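Sulfite reductase [ferredoxin] (Mycobacterium tuberculosis, PDB 1ZJ8) reduces sulfite to sulfide with electrons from ferredoxin, using a siroheme and a [4Fe-4S] cluster, probably for the biosynthesis of sulfur-containing amino acids and cofactors. Local coordinates at residues E23-N37 with F288-A300. Numbering follows the deposited sequence.
Sequences EGQWALGHREPLNAN and FRDYGYRRLRAKA
The guanidinium of R294 lies flat on one face of the W26 indole, with the planes only 6° apart. R294 CZ is 3.7 Å from the centroid of the five-membered ring, a cation-pi contact. The R294 chain reaches the ring because it bends at chi3 (90°). R31 NH1 lies over the opposite face, toward its rim, so the indole sits between two arginines. R294 NH2 also forms a salt bridge with D214, which probably helps to fix the plane of the stack. The CG and CD of R289 approach the W26 atom CZ3 obliquely.

A second aromatic contact is CH-pi: A27 CB sits over one face of the Y291 ring, 3.8 Å from its centroid. The OH of Y291 is hydrogen-bonded to E321. Among aliphatic groups, L34 CD1 packs on R295 CG at 3.5 Å.

Three hydrogen bonds join the two segments where helix 277-291 ends. R294 N donates to E23 O at 2.8 Å, nearly straight at 164°. A27 N donates to D290 O, also at 2.8 Å. The side-chain amide of Q25 turns NE2 to Y291 O at 3.1 Å, while NE2 also lies at the edge of the Y293 ring.

The charge contact across the segments is long. E23 OE2 and R295 NH2 form a salt bridge of 3.7 Å; R21 is a second partner of this carboxylate oxygen.

This is an irregular N-terminal loop clamped by backbone bonds and an arginine-tryptophan stack onto the loop after helix 277-291, within the first of two nitrite/sulfite reductase 4Fe-4S family regions.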
ATOM      1  N   GLU A  23      17.723 -15.631 -17.988  1.00 68.41           N
ATOM      2  CA  GLU A  23      17.248 -14.806 -16.875  1.00 67.48           C
ATOM      3  C   GLU A  23      16.061 -15.478 -16.185  1.00 66.71           C
ATOM      4  O   GLU A  23      15.312 -14.808 -15.476  1.00 66.95           O
ATOM      5  CB  GLU A  23      16.826 -13.405 -17.353  1.00 67.34           C
ATOM      6  CG  GLU A  23      17.931 -12.570 -18.018  1.00 66.98           C
ATOM      7  CD  GLU A  23      18.618 -11.572 -17.088  1.00 66.46           C
ATOM      8  OE1 GLU A  23      17.966 -10.991 -16.195  1.00 65.08           O
ATOM      9  OE2 GLU A  23      19.832 -11.355 -17.273  1.00 66.75           O
ATOM     10  N   GLY A  24      15.888 -16.789 -16.394  1.00 65.66           N
ATOM     11  CA  GLY A  24      14.834 -17.570 -15.738  1.00 64.85           C
ATOM     12  C   GLY A  24      13.506 -17.542 -16.472  1.00 64.00           C
ATOM     13  O   GLY A  24      12.562 -18.199 -16.047  1.00 63.50           O
ATOM     14  N   GLN A  25      13.447 -16.802 -17.586  1.00 63.38           N
ATOM     15  CA  GLN A  25      12.207 -16.563 -18.340  1.00 63.08           C
ATOM     16  C   GLN A  25      11.556 -17.848 -18.840  1.00 62.82           C
ATOM     17  O   GLN A  25      12.179 -18.626 -19.566  1.00 62.86           O
ATOM     18  CB  GLN A  25      12.477 -15.632 -19.534  1.00 62.95           C
ATOM     19  CG  GLN A  25      12.785 -14.193 -19.137  1.00 62.47           C
ATOM     20  CD  GLN A  25      13.440 -13.384 -20.252  1.00 62.42           C
ATOM     21  OE1 GLN A  25      14.592 -13.637 -20.622  1.00 61.55           O
ATOM     22  NE2 GLN A  25      12.718 -12.390 -20.774  1.00 60.31           N
ATOM     23  N   TRP A  26      10.302 -18.052 -18.437  1.00 62.70           N
ATOM     24  CA  TRP A  26       9.501 -19.218 -18.835  1.00 62.73           C
ATOM     25  C   TRP A  26       9.333 -19.327 -20.364  1.00 62.93           C
ATOM     26  O   TRP A  26       9.515 -20.405 -20.934  1.00 63.06           O
ATOM     27  CB  TRP A  26       8.118 -19.160 -18.146  1.00 62.09           C
ATOM     28  CG  TRP A  26       8.106 -19.677 -16.712  1.00 61.70           C
ATOM     29  CD1 TRP A  26       9.190 -19.928 -15.919  1.00 61.08           C
ATOM     30  CD2 TRP A  26       6.944 -19.989 -15.911  1.00 61.45           C
ATOM     31  NE1 TRP A  26       8.781 -20.389 -14.685  1.00 61.15           N
ATOM     32  CE2 TRP A  26       7.412 -20.438 -14.653  1.00 61.02           C
ATOM     33  CE3 TRP A  26       5.558 -19.939 -16.138  1.00 60.83           C
ATOM     34  CZ2 TRP A  26       6.546 -20.834 -13.622  1.00 60.91           C
ATOM     35  CZ3 TRP A  26       4.699 -20.335 -15.112  1.00 60.94           C
ATOM     36  CH2 TRP A  26       5.199 -20.772 -13.871  1.00 61.00           C
ATOM     37  N   ALA A  27       9.007 -18.212 -21.019  1.00 63.33           N
ATOM     38  CA  ALA A  27       8.721 -18.200 -22.473  1.00 63.73           C
ATOM     39  C   ALA A  27       9.948 -18.341 -23.399  1.00 64.13           C
ATOM     40  O   ALA A  27       9.795 -18.402 -24.621  1.00 64.42           O
ATOM     41  CB  ALA A  27       7.932 -16.927 -22.859  1.00 63.58           C
ATOM     42  N   LEU A  28      11.157 -18.346 -22.848  1.00 64.51           N
ATOM     43  CA  LEU A  28      12.337 -18.681 -23.639  1.00 64.82           C
ATOM     44  C   LEU A  28      12.756 -20.149 -23.422  1.00 65.19           C
ATOM     45  O   LEU A  28      13.821 -20.563 -23.870  1.00 65.14           O
ATOM     46  CB  LEU A  28      13.495 -17.737 -23.308  1.00 64.76           C
ATOM     47  CG  LEU A  28      13.216 -16.226 -23.363  1.00 64.98           C
ATOM     48  CD1 LEU A  28      14.538 -15.441 -23.436  1.00 64.14           C
ATOM     49  CD2 LEU A  28      12.299 -15.832 -24.529  1.00 64.96           C
ATOM     50  N   GLY A  29      11.915 -20.928 -22.741  1.00 65.73           N
ATOM     51  CA  GLY A  29      12.242 -22.304 -22.386  1.00 66.25           C
ATOM     52  C   GLY A  29      13.139 -22.431 -21.166  1.00 66.87           C
ATOM     53  O   GLY A  29      13.322 -23.543 -20.648  1.00 66.84           O
ATOM     54  N   HIS A  30      13.690 -21.302 -20.700  1.00 67.57           N
ATOM     55  CA  HIS A  30      14.610 -21.271 -19.555  1.00 67.92           C
ATOM     56  C   HIS A  30      13.792 -21.390 -18.264  1.00 68.11           C
ATOM     57  O   HIS A  30      13.666 -20.437 -17.504  1.00 68.13           O
ATOM     58  CB  HIS A  30      15.475 -19.985 -19.555  1.00 68.22           C
ATOM     59  CG  HIS A  30      16.131 -19.663 -20.878  1.00 69.43           C
ATOM     60  ND1 HIS A  30      16.566 -20.631 -21.765  1.00 69.95           N
ATOM     61  CD2 HIS A  30      16.440 -18.469 -21.451  1.00 70.23           C
ATOM     62  CE1 HIS A  30      17.100 -20.048 -22.827  1.00 70.42           C
ATOM     63  NE2 HIS A  30      17.036 -18.737 -22.662  1.00 70.05           N
ATOM     64  N   ARG A  31      13.262 -22.586 -18.022  1.00 68.31           N
ATOM     65  CA  ARG A  31      12.190 -22.784 -17.061  1.00 68.40           C
ATOM     66  C   ARG A  31      12.644 -23.456 -15.755  1.00 68.41           C
ATOM     67  O   ARG A  31      11.812 -23.971 -14.987  1.00 68.31           O
ATOM     68  CB  ARG A  31      11.087 -23.596 -17.752  1.00 68.51           C
ATOM     69  CG  ARG A  31       9.822 -23.734 -16.944  1.00 68.59           C
ATOM     70  CD  ARG A  31       8.582 -23.588 -17.790  1.00 68.91           C
ATOM     71  NE  ARG A  31       7.399 -23.873 -16.973  1.00 69.67           N
ATOM     72  CZ  ARG A  31       6.203 -23.301 -17.111  1.00 69.76           C
ATOM     73  NH1 ARG A  31       5.983 -22.367 -18.039  1.00 69.46           N
ATOM     74  NH2 ARG A  31       5.215 -23.668 -16.296  1.00 70.01           N
ATOM     75  N   GLU A  32      13.951 -23.423 -15.488  1.00 68.37           N
ATOM     76  CA  GLU A  32      14.506 -24.102 -14.306  1.00 68.32           C
ATOM     77  C   GLU A  32      14.734 -23.184 -13.098  1.00 68.05           C
ATOM     78  O   GLU A  32      15.101 -22.019 -13.269  1.00 68.16           O
ATOM     79  CB  GLU A  32      15.800 -24.847 -14.674  1.00 68.52           C
ATOM     80  CG  GLU A  32      15.541 -26.150 -15.427  1.00 69.22           C
ATOM     81  CD  GLU A  32      14.688 -27.149 -14.626  1.00 70.06           C
ATOM     82  OE1 GLU A  32      13.580 -26.787 -14.161  1.00 70.08           O
ATOM     83  OE2 GLU A  32      15.124 -28.309 -14.464  1.00 70.87           O
ATOM     84  N   PRO A  33      14.527 -23.711 -11.868  1.00 67.53           N
ATOM     85  CA  PRO A  33      14.704 -22.890 -10.663  1.00 67.18           C
ATOM     86  C   PRO A  33      16.113 -22.337 -10.520  1.00 66.77           C
ATOM     87  O   PRO A  33      17.064 -23.106 -10.531  1.00 66.88           O
ATOM     88  CB  PRO A  33      14.410 -23.868  -9.507  1.00 67.26           C
ATOM     89  CG  PRO A  33      14.508 -25.231 -10.092  1.00 67.48           C
ATOM     90  CD  PRO A  33      14.126 -25.093 -11.536  1.00 67.66           C
ATOM     91  N   LEU A  34      16.240 -21.019 -10.396  1.00 66.30           N
ATOM     92  CA  LEU A  34      17.531 -20.374 -10.183  1.00 66.06           C
ATOM     93  C   LEU A  34      17.633 -19.762  -8.775  1.00 65.82           C
ATOM     94  O   LEU A  34      18.561 -18.998  -8.486  1.00 65.84           O
ATOM     95  CB  LEU A  34      17.756 -19.284 -11.242  1.00 66.12           C
ATOM     96  CG  LEU A  34      17.587 -19.647 -12.726  1.00 66.36           C
ATOM     97  CD1 LEU A  34      18.105 -18.525 -13.641  1.00 65.86           C
ATOM     98  CD2 LEU A  34      18.282 -20.959 -13.059  1.00 66.19           C
ATOM     99  N   ASN A  35      16.673 -20.097  -7.911  1.00 65.53           N
ATOM    100  CA  ASN A  35      16.590 -19.579  -6.535  1.00 65.26           C
ATOM    101  C   ASN A  35      15.984 -20.666  -5.659  1.00 65.11           C
ATOM    102  O   ASN A  35      15.410 -21.632  -6.175  1.00 64.81           O
ATOM    103  CB  ASN A  35      15.683 -18.337  -6.463  1.00 65.11           C
ATOM    104  CG  ASN A  35      16.084 -17.262  -7.445  1.00 64.69           C
ATOM    105  OD1 ASN A  35      17.180 -16.728  -7.355  1.00 64.50           O
ATOM    106  ND2 ASN A  35      15.203 -16.945  -8.397  1.00 63.61           N
ATOM    107  N   ALA A  36      16.093 -20.499  -4.341  1.00 65.11           N
ATOM    108  CA  ALA A  36      15.357 -21.346  -3.393  1.00 65.19           C
ATOM    109  C   ALA A  36      13.856 -21.016  -3.451  1.00 65.29           C
ATOM    110  O   ALA A  36      12.997 -21.856  -3.132  1.00 65.03           O
ATOM    111  CB  ALA A  36      15.890 -21.149  -1.983  1.00 65.10           C
ATOM    112  N   ASN A  37      13.566 -19.777  -3.854  1.00 65.44           N
ATOM    113  CA  ASN A  37      12.208 -19.275  -3.985  1.00 65.52           C
ATOM    114  C   ASN A  37      11.527 -19.858  -5.205  1.00 65.62           C
ATOM    115  O   ASN A  37      10.412 -20.373  -5.105  1.00 65.52           O
ATOM    116  CB  ASN A  37      12.223 -17.747  -4.069  1.00 65.63           C
ATOM    117  CG  ASN A  37      12.635 -17.096  -2.756  1.00 65.65           C
ATOM    118  OD1 ASN A  37      13.770 -16.639  -2.597  1.00 65.16           O
ATOM    119  ND2 ASN A  37      11.708 -17.053  -1.806  1.00 65.81           N
ATOM    120  N   PHE A 288       3.855 -10.879 -17.764  1.00 46.98           N
ATOM    121  CA  PHE A 288       4.696 -10.922 -16.567  1.00 47.27           C
ATOM    122  C   PHE A 288       5.114 -12.358 -16.273  1.00 47.72           C
ATOM    123  O   PHE A 288       6.299 -12.652 -16.170  1.00 48.17           O
ATOM    124  CB  PHE A 288       3.952 -10.307 -15.353  1.00 47.37           C
ATOM    125  CG  PHE A 288       4.769 -10.243 -14.062  1.00 47.35           C
ATOM    126  CD1 PHE A 288       6.107  -9.812 -14.062  1.00 47.48           C
ATOM    127  CD2 PHE A 288       4.182 -10.576 -12.837  1.00 47.62           C
ATOM    128  CE1 PHE A 288       6.850  -9.743 -12.878  1.00 46.81           C
ATOM    129  CE2 PHE A 288       4.929 -10.510 -11.635  1.00 47.55           C
ATOM    130  CZ  PHE A 288       6.265 -10.093 -11.668  1.00 47.23           C
ATOM    131  N   ARG A 289       4.137 -13.249 -16.148  1.00 48.40           N
ATOM    132  CA  ARG A 289       4.408 -14.653 -15.799  1.00 48.43           C
ATOM    133  C   ARG A 289       5.384 -15.281 -16.792  1.00 48.78           C
ATOM    134  O   ARG A 289       6.350 -15.942 -16.394  1.00 49.12           O
ATOM    135  CB  ARG A 289       3.111 -15.467 -15.747  1.00 48.52           C
ATOM    136  CG  ARG A 289       3.293 -16.989 -15.468  1.00 48.65           C
ATOM    137  CD  ARG A 289       2.042 -17.801 -15.828  1.00 48.12           C
ATOM    138  NE  ARG A 289       1.573 -17.440 -17.165  1.00 48.47           N
ATOM    139  CZ  ARG A 289       0.371 -17.712 -17.666  1.00 48.03           C
ATOM    140  NH1 ARG A 289      -0.535 -18.382 -16.956  1.00 48.05           N
ATOM    141  NH2 ARG A 289       0.076 -17.299 -18.897  1.00 47.86           N
ATOM    142  N   ASP A 290       5.149 -15.050 -18.081  1.00 48.87           N
ATOM    143  CA  ASP A 290       5.893 -15.747 -19.133  1.00 48.86           C
ATOM    144  C   ASP A 290       7.270 -15.112 -19.466  1.00 49.11           C
ATOM    145  O   ASP A 290       8.229 -15.831 -19.784  1.00 49.19           O
ATOM    146  CB  ASP A 290       4.989 -15.883 -20.379  1.00 48.64           C
ATOM    147  CG  ASP A 290       3.704 -16.724 -20.105  1.00 47.80           C
ATOM    148  OD1 ASP A 290       3.719 -17.606 -19.227  1.00 47.20           O
ATOM    149  OD2 ASP A 290       2.670 -16.508 -20.766  1.00 46.01           O
ATOM    150  N   TYR A 291       7.381 -13.789 -19.362  1.00 49.30           N
ATOM    151  CA  TYR A 291       8.609 -13.077 -19.753  1.00 49.55           C
ATOM    152  C   TYR A 291       9.327 -12.321 -18.613  1.00 49.95           C
ATOM    153  O   TYR A 291      10.421 -11.775 -18.815  1.00 50.33           O
ATOM    154  CB  TYR A 291       8.291 -12.078 -20.868  1.00 49.49           C
ATOM    155  CG  TYR A 291       7.992 -12.676 -22.242  1.00 49.84           C
ATOM    156  CD1 TYR A 291       6.738 -13.244 -22.531  1.00 49.55           C
ATOM    157  CD2 TYR A 291       8.952 -12.620 -23.278  1.00 49.10           C
ATOM    158  CE1 TYR A 291       6.468 -13.763 -23.806  1.00 49.58           C
ATOM    159  CE2 TYR A 291       8.690 -13.128 -24.538  1.00 48.50           C
ATOM    160  CZ  TYR A 291       7.456 -13.700 -24.800  1.00 49.16           C
ATOM    161  OH  TYR A 291       7.211 -14.200 -26.055  1.00 48.94           O
ATOM    162  N   GLY A 292       8.721 -12.261 -17.427  1.00 50.09           N
ATOM    163  CA  GLY A 292       9.388 -11.672 -16.269  1.00 50.03           C
ATOM    164  C   GLY A 292      10.597 -12.483 -15.827  1.00 50.09           C
ATOM    165  O   GLY A 292      10.608 -13.710 -15.932  1.00 50.12           O
ATOM    166  N   TYR A 293      11.611 -11.792 -15.319  1.00 50.30           N
ATOM    167  CA  TYR A 293      12.861 -12.430 -14.899  1.00 50.43           C
ATOM    168  C   TYR A 293      12.662 -13.261 -13.629  1.00 50.73           C
ATOM    169  O   TYR A 293      11.914 -12.859 -12.743  1.00 50.87           O
ATOM    170  CB  TYR A 293      13.939 -11.368 -14.685  1.00 49.99           C
ATOM    171  CG  TYR A 293      14.133 -10.434 -15.867  1.00 49.60           C
ATOM    172  CD1 TYR A 293      13.985 -10.884 -17.177  1.00 49.65           C
ATOM    173  CD2 TYR A 293      14.494  -9.108 -15.678  1.00 49.82           C
ATOM    174  CE1 TYR A 293      14.180 -10.030 -18.271  1.00 49.72           C
ATOM    175  CE2 TYR A 293      14.706  -8.243 -16.776  1.00 50.03           C
ATOM    176  CZ  TYR A 293      14.546  -8.715 -18.071  1.00 49.54           C
ATOM    177  OH  TYR A 293      14.733  -7.883 -19.161  1.00 49.10           O
ATOM    178  N   ARG A 294      13.308 -14.429 -13.563  1.00 50.98           N
ATOM    179  CA  ARG A 294      13.164 -15.352 -12.414  1.00 51.16           C
ATOM    180  C   ARG A 294      14.534 -15.889 -11.943  1.00 51.50           C
ATOM    181  O   ARG A 294      14.656 -17.030 -11.466  1.00 51.40           O
ATOM    182  CB  ARG A 294      12.190 -16.500 -12.755  1.00 51.28           C
ATOM    183  CG  ARG A 294      10.827 -16.036 -13.325  1.00 50.90           C
ATOM    184  CD  ARG A 294       9.950 -17.188 -13.802  1.00 50.19           C
ATOM    185  NE  ARG A 294       9.090 -17.708 -12.739  1.00 49.44           N
ATOM    186  CZ  ARG A 294       7.751 -17.707 -12.742  1.00 48.94           C
ATOM    187  NH1 ARG A 294       7.058 -17.229 -13.776  1.00 48.53           N
ATOM    188  NH2 ARG A 294       7.095 -18.221 -11.701  1.00 47.38           N
ATOM    189  N   ARG A 295      15.539 -15.019 -12.043  1.00 51.93           N
ATOM    190  CA  ARG A 295      16.920 -15.347 -11.735  1.00 52.21           C
ATOM    191  C   ARG A 295      17.395 -14.638 -10.453  1.00 52.36           C
ATOM    192  O   ARG A 295      17.563 -15.283  -9.421  1.00 52.29           O
ATOM    193  CB  ARG A 295      17.790 -14.968 -12.936  1.00 52.29           C
ATOM    194  CG  ARG A 295      19.248 -15.319 -12.786  1.00 52.26           C
ATOM    195  CD  ARG A 295      19.997 -14.930 -14.034  1.00 52.50           C
ATOM    196  NE  ARG A 295      20.078 -13.479 -14.178  1.00 52.81           N
ATOM    197  CZ  ARG A 295      20.986 -12.703 -13.582  1.00 52.61           C
ATOM    198  NH1 ARG A 295      21.904 -13.221 -12.770  1.00 52.80           N
ATOM    199  NH2 ARG A 295      20.969 -11.390 -13.791  1.00 52.59           N
ATOM    200  N   LEU A 296      17.622 -13.327 -10.525  1.00 52.53           N
ATOM    201  CA  LEU A 296      17.918 -12.532  -9.328  1.00 52.62           C
ATOM    202  C   LEU A 296      16.608 -12.165  -8.622  1.00 52.75           C
ATOM    203  O   LEU A 296      15.703 -11.581  -9.228  1.00 52.93           O
ATOM    204  CB  LEU A 296      18.700 -11.250  -9.671  1.00 52.45           C
ATOM    205  CG  LEU A 296      20.131 -11.395 -10.217  1.00 52.65           C
ATOM    206  CD1 LEU A 296      20.762 -10.043 -10.621  1.00 51.70           C
ATOM    207  CD2 LEU A 296      21.028 -12.134  -9.221  1.00 53.01           C
ATOM    208  N   ARG A 297      16.525 -12.493  -7.335  1.00 52.91           N
ATOM    209  CA  ARG A 297      15.359 -12.168  -6.494  1.00 52.77           C
ATOM    210  C   ARG A 297      15.041 -10.679  -6.445  1.00 52.70           C
ATOM    211  O   ARG A 297      13.881 -10.303  -6.422  1.00 53.06           O
ATOM    212  CB  ARG A 297      15.596 -12.646  -5.063  1.00 52.51           C
ATOM    213  CG  ARG A 297      14.350 -13.025  -4.356  1.00 52.57           C
ATOM    214  CD  ARG A 297      13.875 -14.388  -4.816  1.00 53.25           C
ATOM    215  NE  ARG A 297      12.502 -14.669  -4.389  1.00 53.89           N
ATOM    216  CZ  ARG A 297      11.404 -14.318  -5.067  1.00 54.01           C
ATOM    217  NH1 ARG A 297      11.475 -13.617  -6.201  1.00 54.39           N
ATOM    218  NH2 ARG A 297      10.214 -14.644  -4.588  1.00 53.47           N
ATOM    219  N   ALA A 298      16.068  -9.840  -6.429  1.00 52.68           N
ATOM    220  CA  ALA A 298      15.883  -8.391  -6.463  1.00 52.87           C
ATOM    221  C   ALA A 298      15.901  -7.809  -7.883  1.00 52.97           C
ATOM    222  O   ALA A 298      16.006  -6.594  -8.042  1.00 53.06           O
ATOM    223  CB  ALA A 298      16.948  -7.709  -5.623  1.00 53.09           C
ATOM    224  N   LYS A 299      15.822  -8.659  -8.910  1.00 53.06           N
ATOM    225  CA  LYS A 299      15.727  -8.184 -10.297  1.00 52.91           C
ATOM    226  C   LYS A 299      14.634  -8.978 -11.024  1.00 52.84           C
ATOM    227  O   LYS A 299      14.758  -9.302 -12.214  1.00 52.71           O
ATOM    228  CB  LYS A 299      17.085  -8.317 -10.996  1.00 53.12           C
ATOM    229  CG  LYS A 299      17.274  -7.516 -12.320  1.00 53.41           C
ATOM    230  CD  LYS A 299      18.252  -8.284 -13.268  1.00 53.22           C
ATOM    231  CE  LYS A 299      18.190  -7.846 -14.728  1.00 53.00           C
ATOM    232  NZ  LYS A 299      19.267  -6.890 -15.088  1.00 53.51           N
ATOM    233  N   ALA A 300      13.549  -9.251 -10.292  1.00 52.62           N
ATOM    234  CA  ALA A 300      12.466 -10.118 -10.754  1.00 52.04           C
ATOM    235  C   ALA A 300      11.198  -9.360 -11.157  1.00 51.61           C
ATOM    236  O   ALA A 300      10.382  -9.881 -11.915  1.00 51.68           O
ATOM    237  CB  ALA A 300      12.144 -11.147  -9.664  1.00 52.32           C
TER